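PDB 4OY6: putative secreted cellulose-binding protein from Streptomyces coelicolor, which probably cleaves cellulose oxidatively as a secreted, copper-dependent lytic polysaccharide monooxygenase of family AA10. Local coordinates for residues 1-6 with 177-182; 16-21 with 29-34. All blocks are in the same frame, centred on the assembly; numbering follows the deposited sequence.

Contact 1 lies in the interior, its centre about 4 Å from the centre of the chain, and carries H1 of the copper site at one end. Contact 2 is peripheral, its centre about 16 Å from the chain centre. The centres of the two contacts are about 17 Å apart and their nearest atoms about 5 Å apart, so they do not touch. Along the chain 16-21 and 29-34 are nested within the loop that 1-6 and 177-182 close, helix 10-18 being the next element after strand 2-6. Contact 1 joins the two sheets, with H1 of the copper site at its end, whereas contact 2 ties together helices of the connection between strands 2-6 and 97-104.

Contact 1: 1-6 with 177-182. With CU (copper (II) ion), chain B; ZN (zinc ion), chain G.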
loop_
_atom_site.group_PDB
_atom_site.type_symbol
_atom_site.label_atom_id
_atom_site.label_comp_id
_atom_site.label_asym_id
_atom_site.label_seq_id
_atom_site.Cartn_x
_atom_site.Cartn_y
_atom_site.Cartn_z
ATOM N N HIS A 1 7.996 -12.435 -2.482
ATOM C CA HIS A 1 7.489 -11.075 -2.836
ATOM C C HIS A 1 5.974 -11.090 -2.890
ATOM O O HIS A 1 5.378 -12.113 -3.229
ATOM C CB HIS A 1 8.082 -10.635 -4.166
ATOM C CG HIS A 1 9.504 -10.190 -4.072
ATOM N ND1 HIS A 1 10.505 -10.983 -3.562
ATOM C CD2 HIS A 1 10.076 -9.006 -4.376
ATOM C CE1 HIS A 1 11.642 -10.315 -3.599
ATOM N NE2 HIS A 1 11.410 -9.112 -4.081
ATOM N N GLY A 2 5.355 -9.973 -2.570
ATOM C CA GLY A 2 3.900 -9.919 -2.556
ATOM C C GLY A 2 3.397 -8.515 -2.307
ATOM O O GLY A 2 4.130 -7.549 -2.418
ATOM N N SER A 3 2.127 -8.433 -1.920
ATOM C CA SER A 3 1.464 -7.162 -1.666
ATOM C C SER A 3 0.262 -7.379 -0.771
ATOM O O SER A 3 -0.112 -8.512 -0.473
ATOM C CB SER A 3 1.004 -6.489 -2.970
ATOM O OG SER A 3 0.669 -5.140 -2.751
ATOM N N VAL A 4 -0.349 -6.276 -0.351
ATOM C CA VAL A 4 -1.645 -6.311 0.300
ATOM C C VAL A 4 -2.700 -6.427 -0.780
ATOM O O VAL A 4 -2.810 -5.565 -1.658
ATOM C CB VAL A 4 -1.896 -5.087 1.175
ATOM C CG1 VAL A 4 -3.322 -5.121 1.693
ATOM C CG2 VAL A 4 -0.908 -5.041 2.336
ATOM N N VAL A 5 -3.440 -7.539 -0.744
ATOM C CA VAL A 5 -4.463 -7.823 -1.728
ATOM C C VAL A 5 -5.867 -7.461 -1.287
ATOM O O VAL A 5 -6.742 -7.255 -2.116
ATOM C CB VAL A 5 -4.397 -9.290 -2.218
ATOM C CG1 VAL A 5 -3.044 -9.543 -2.887
ATOM C CG2 VAL A 5 -4.635 -10.280 -1.093
ATOM N N ASP A 6 -6.074 -7.353 0.024
ATOM C CA ASP A 6 -7.369 -6.947 0.577
ATOM C C ASP A 6 -7.104 -6.254 1.896
ATOM O O ASP A 6 -6.491 -6.849 2.781
ATOM C CB ASP A 6 -8.292 -8.163 0.845
ATOM C CG ASP A 6 -8.692 -8.882 -0.395
ATOM O OD1 ASP A 6 -9.604 -8.399 -1.091
ATOM O OD2 ASP A 6 -8.109 -9.959 -0.680
ATOM N N TYR A 177 8.525 -4.265 2.544
ATOM C CA TYR A 177 7.513 -3.867 1.571
ATOM C C TYR A 177 6.643 -2.777 2.176
ATOM O O TYR A 177 6.295 -2.859 3.344
ATOM C CB TYR A 177 6.667 -5.070 1.147
ATOM C CG TYR A 177 7.462 -6.204 0.554
ATOM C CD1 TYR A 177 8.292 -7.000 1.340
ATOM C CD2 TYR A 177 7.392 -6.492 -0.796
ATOM C CE1 TYR A 177 9.020 -8.039 0.781
ATOM C CE2 TYR A 177 8.139 -7.532 -1.369
ATOM C CZ TYR A 177 8.965 -8.289 -0.561
ATOM O OH TYR A 177 9.714 -9.301 -1.125
ATOM N N PHE A 178 6.289 -1.789 1.356
ATOM C CA PHE A 178 5.593 -0.578 1.815
ATOM C C PHE A 178 4.313 -0.423 1.004
ATOM O O PHE A 178 4.366 -0.060 -0.169
ATOM C CB PHE A 178 6.476 0.669 1.633
ATOM C CG PHE A 178 7.779 0.586 2.393
ATOM C CD1 PHE A 178 8.911 0.032 1.824
ATOM C CD2 PHE A 178 7.874 1.081 3.679
ATOM C CE1 PHE A 178 10.091 -0.041 2.545
ATOM C CE2 PHE A 178 9.048 1.005 4.403
ATOM C CZ PHE A 178 10.158 0.448 3.830
ATOM N N LEU A 179 3.188 -0.750 1.625
ATOM C CA LEU A 179 1.932 -0.919 0.876
ATOM C C LEU A 179 0.856 0.078 1.333
ATOM O O LEU A 179 0.316 -0.020 2.449
ATOM C CB LEU A 179 1.382 -2.328 1.054
ATOM C CG LEU A 179 2.171 -3.532 0.576
ATOM C CD1 LEU A 179 3.018 -3.355 -0.677
ATOM C CD2 LEU A 179 2.970 -4.162 1.666
ATOM N N CYS A 180 0.530 1.025 0.457
ATOM C CA CYS A 180 -0.605 1.933 0.652
ATOM C C CYS A 180 -1.877 1.301 0.121
ATOM O O CYS A 180 -1.900 0.908 -1.050
ATOM C CB CYS A 180 -0.418 3.243 -0.103
ATOM S SG CYS A 180 0.798 4.310 0.659
ATOM N N SER A 181 -2.934 1.280 0.938
ATOM C CA SER A 181 -4.272 0.856 0.501
ATOM C C SER A 181 -5.272 1.944 0.816
ATOM O O SER A 181 -5.428 2.322 1.984
ATOM C CB SER A 181 -4.708 -0.401 1.236
ATOM O OG SER A 181 -3.835 -1.495 0.995
ATOM N N ASP A 182 -5.946 2.457 -0.211
ATOM C CA ASP A 182 -6.985 3.452 0.003
ATOM C C ASP A 182 -8.252 2.761 0.469
ATOM O O ASP A 182 -8.727 1.818 -0.148
ATOM C CB ASP A 182 -7.220 4.238 -1.272
ATOM C CG ASP A 182 -5.980 4.967 -1.709
ATOM O OD1 ASP A 182 -5.294 4.471 -2.642
ATOM O OD2 ASP A 182 -5.648 6.006 -1.086
HETATM CU CU CU B . 10.166 -12.396 -2.269
HETATM ZN ZN ZN G . -10.156 -8.966 -3.121
HETATM O O HOH W 1 -8.721 -7.502 -3.801
HETATM O O HOH W 2 -8.844 -10.702 -3.159
HETATM O O HOH W 3 -10.114 -8.995 -5.049
HETATM O O HOH W 4 -11.647 -7.820 -3.236
#
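H1 and Y177 meet at the copper end of a beta-sandwich contact, in which strand 2-6 of one sheet packs on residues 177-182 of strand 175-184 in the other. The axes of these short segments approach to 7.2 Å and run nearly parallel, 22° apart.

The aromatic pair is T-shaped: the edge of Y177 faces the H1 imidazole, with ring planes at 86°. Y177 OH sits over the ring centre, 3.0 Å above the plane of H1, and has a weak hydrogen bond to Q175 OE1. Its meeting with H1 is therefore a contact with the ring face and not a hydrogen bond to ND1, which is committed to the metal: H1 ND1 is 1.9 Å from copper. The torsion of H1 leaves CG beside the backbone N (chi1 -76°), letting ND1 and the terminal amine grip one copper ion. With H108 NE2 they form the histidine brace characteristic of these enzymes.

Apolar packing continues along the strands. V4 directs its CG2 at L179, reaching CB of that leucine at 3.8 Å, while V4 also touches V100 and L102 of strand 97-104.

The hydroxyls lie against aliphatic groups but bond outside the pair of strands. S3 OG rests 3.6 Å from L179 CD1 and is hydrogen-bonded to S9; S181 OG, 3.7 Å from V4 CG1, is hydrogen-bonded to P7 O. V4 N is buried without a partner in the model.

The strand leaves the contact at a classic beta bulge, V5 and D6 both pairing with K101 of strand 97-104. There D6 OD1 binds zinc at 2.2 Å, and four waters complete the metal's modelled ligands.

Contact 2: 16-21 with 29-34; sequences ERWGDD and DEDPMC. With ZN (zinc ion), chain F.
W18 and R17 both present edges to D31. In the plane of the indole two carboxylate oxygens stand at its rim, D31 OD2 by the pyrrole nitrogen and E30 OE1 by the six-membered ring. E30 OE1 lies 3.6 Å from W18 CH2, and its carboxylate is turned well out of the ring plane. C34 comes at the five-membered ring obliquely, with CB 4.0 Å from W18 CD1. The R17 guanidinium likewise takes D31 at its edge, the two planar groups being nearly coplanar.

D31 OD2 is the shared acceptor. R17 NH2 donates to D31 OD2 over 2.9 Å at 163° in a salt bridge, and D31 OD2 receives it on its syn lone pair. R17 NE adds only a weak bond to the same oxygen. From the anti side, tilted out of the carboxylate plane, W18 NE1 donates to D31 OD2 over 2.9 Å at 160°. A water donates to D31 OD2 at 3.1 Å.

D31 is also the N-cap of helix 32-40, coming just after helix 27-30: its OD1 accepts from C34 N over 3.3 Å, met from above the carboxylate plane. With CG anti to the backbone N (chi1 -165°), one carboxylate can serve both the cap and helix 10-18. Were D31 replaced by an alanine, the R17 guanidinium would probably lose this countercharge, W18 NE1 its acceptor and the start of helix 32-40 its cap.

The C14-C34 disulfide links helices 10-18 and 32-40 covalently beside this network, in the helical region between strands 2-6 and 97-104, consistent with the L2 region of such monooxygenases. C34 SG of that bridge lies 3.2 Å from R17 NH2.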
loop_
_atom_site.group_PDB
_atom_site.type_symbol
_atom_site.label_atom_id
_atom_site.label_comp_id
_atom_site.label_asym_id
_atom_site.label_seq_id
_atom_site.Cartn_x
_atom_site.Cartn_y
_atom_site.Cartn_z
ATOM N N GLU A 16 -5.597 -5.478 -10.540
ATOM C CA GLU A 16 -6.753 -6.367 -10.424
ATOM C C GLU A 16 -7.937 -5.824 -11.215
ATOM O O GLU A 16 -8.660 -6.601 -11.849
ATOM C CB GLU A 16 -7.109 -6.561 -8.942
ATOM C CG GLU A 16 -8.244 -7.502 -8.651
ATOM C CD GLU A 16 -8.487 -7.648 -7.159
ATOM O OE1 GLU A 16 -8.298 -6.677 -6.369
ATOM O OE2 GLU A 16 -8.914 -8.752 -6.784
ATOM N N ARG A 17 -8.148 -4.516 -11.152
ATOM C CA ARG A 17 -9.327 -3.932 -11.779
ATOM C C ARG A 17 -9.173 -3.728 -13.279
ATOM O O ARG A 17 -10.160 -3.813 -14.003
ATOM C CB ARG A 17 -9.716 -2.607 -11.131
ATOM C CG ARG A 17 -10.192 -2.756 -9.707
ATOM C CD ARG A 17 -10.803 -1.451 -9.135
ATOM N NE ARG A 17 -9.927 -0.246 -9.188
ATOM C CZ ARG A 17 -9.002 0.024 -8.289
ATOM N NH1 ARG A 17 -8.781 -0.810 -7.270
ATOM N NH2 ARG A 17 -8.282 1.100 -8.414
ATOM N N TRP A 18 -7.957 -3.449 -13.741
ATOM C CA TRP A 18 -7.728 -3.015 -15.116
ATOM C C TRP A 18 -6.756 -3.854 -15.936
ATOM O O TRP A 18 -6.584 -3.600 -17.116
ATOM C CB TRP A 18 -7.277 -1.558 -15.164
ATOM C CG TRP A 18 -8.257 -0.596 -14.545
ATOM C CD1 TRP A 18 -8.171 0.007 -13.324
ATOM C CD2 TRP A 18 -9.469 -0.123 -15.142
ATOM N NE1 TRP A 18 -9.260 0.805 -13.106
ATOM C CE2 TRP A 18 -10.076 0.759 -14.210
ATOM C CE3 TRP A 18 -10.084 -0.320 -16.392
ATOM C CZ2 TRP A 18 -11.292 1.411 -14.465
ATOM C CZ3 TRP A 18 -11.298 0.332 -16.648
ATOM C CH2 TRP A 18 -11.878 1.189 -15.686
ATOM N N GLY A 19 -6.092 -4.828 -15.311
ATOM C CA GLY A 19 -5.048 -5.571 -15.978
ATOM C C GLY A 19 -5.499 -6.337 -17.208
ATOM O O GLY A 19 -4.692 -6.587 -18.109
ATOM N N ASP A 20 -6.770 -6.734 -17.238
ATOM C CA ASP A 20 -7.343 -7.432 -18.386
ATOM C C ASP A 20 -7.838 -6.471 -19.471
ATOM O O ASP A 20 -8.290 -6.924 -20.514
ATOM C CB ASP A 20 -8.459 -8.414 -17.977
ATOM C CG ASP A 20 -9.650 -7.732 -17.337
ATOM O OD1 ASP A 20 -9.596 -6.510 -17.065
ATOM O OD2 ASP A 20 -10.654 -8.434 -17.086
ATOM N N ASP A 21 -7.705 -5.164 -19.233
ATOM C CA ASP A 21 -8.339 -4.107 -20.023
ATOM C C ASP A 21 -7.563 -2.787 -19.838
ATOM O O ASP A 21 -8.151 -1.756 -19.622
ATOM C CB ASP A 21 -9.819 -3.986 -19.553
ATOM C CG ASP A 21 -10.735 -3.233 -20.533
ATOM O OD1 ASP A 21 -10.395 -3.079 -21.725
ATOM O OD2 ASP A 21 -11.828 -2.803 -20.087
ATOM N N ASP A 29 -11.636 8.451 -17.039
ATOM C CA ASP A 29 -12.808 9.006 -16.397
ATOM C C ASP A 29 -13.144 8.273 -15.093
ATOM O O ASP A 29 -13.360 8.886 -14.053
ATOM C CB ASP A 29 -13.996 8.937 -17.370
ATOM C CG ASP A 29 -15.208 9.654 -16.848
ATOM O OD1 ASP A 29 -15.044 10.565 -16.021
ATOM O OD2 ASP A 29 -16.320 9.328 -17.280
ATOM N N GLU A 30 -13.153 6.956 -15.144
ATOM C CA GLU A 30 -13.619 6.144 -14.007
ATOM C C GLU A 30 -12.614 5.973 -12.890
ATOM O O GLU A 30 -13.000 5.759 -11.755
ATOM C CB GLU A 30 -14.069 4.774 -14.499
ATOM C CG GLU A 30 -15.251 4.876 -15.439
ATOM C CD GLU A 30 -15.775 3.545 -15.917
ATOM O OE1 GLU A 30 -15.178 2.504 -15.579
ATOM O OE2 GLU A 30 -16.795 3.550 -16.637
ATOM N N ASP A 31 -11.339 6.028 -13.232
ATOM C CA ASP A 31 -10.250 5.717 -12.295
ATOM C C ASP A 31 -9.009 6.481 -12.735
ATOM O O ASP A 31 -8.014 5.896 -13.178
ATOM C CB ASP A 31 -10.014 4.218 -12.229
ATOM C CG ASP A 31 -9.179 3.784 -11.036
ATOM O OD1 ASP A 31 -8.548 4.646 -10.380
ATOM O OD2 ASP A 31 -9.140 2.549 -10.787
ATOM N N PRO A 32 -9.075 7.817 -12.612
ATOM C CA PRO A 32 -7.961 8.634 -13.100
ATOM C C PRO A 32 -6.620 8.333 -12.450
ATOM O O PRO A 32 -5.599 8.499 -13.097
ATOM C CB PRO A 32 -8.411 10.078 -12.807
ATOM C CG PRO A 32 -9.474 9.940 -11.769
ATOM C CD PRO A 32 -10.179 8.648 -12.077
ATOM N N MET A 33 -6.617 7.944 -11.183
ATOM C CA MET A 33 -5.352 7.622 -10.523
ATOM C C MET A 33 -4.713 6.369 -11.075
ATOM O O MET A 33 -3.491 6.320 -11.225
ATOM C CB MET A 33 -5.534 7.570 -9.002
ATOM C CG MET A 33 -6.012 8.930 -8.437
ATOM S SD MET A 33 -5.361 10.471 -9.203
ATOM C CE MET A 33 -3.951 10.276 -8.420
ATOM N N CYS A 34 -5.520 5.361 -11.401
ATOM C CA CYS A 34 -4.968 4.202 -12.091
ATOM C C CYS A 34 -4.516 4.572 -13.489
ATOM O O CYS A 34 -3.471 4.105 -13.929
ATOM C CB CYS A 34 -5.925 3.030 -12.107
ATOM S SG CYS A 34 -6.102 2.169 -10.528
HETATM ZN ZN ZN F . -16.141 11.761 -15.013
HETATM O O HOH W 5 -11.883 1.177 -10.847
#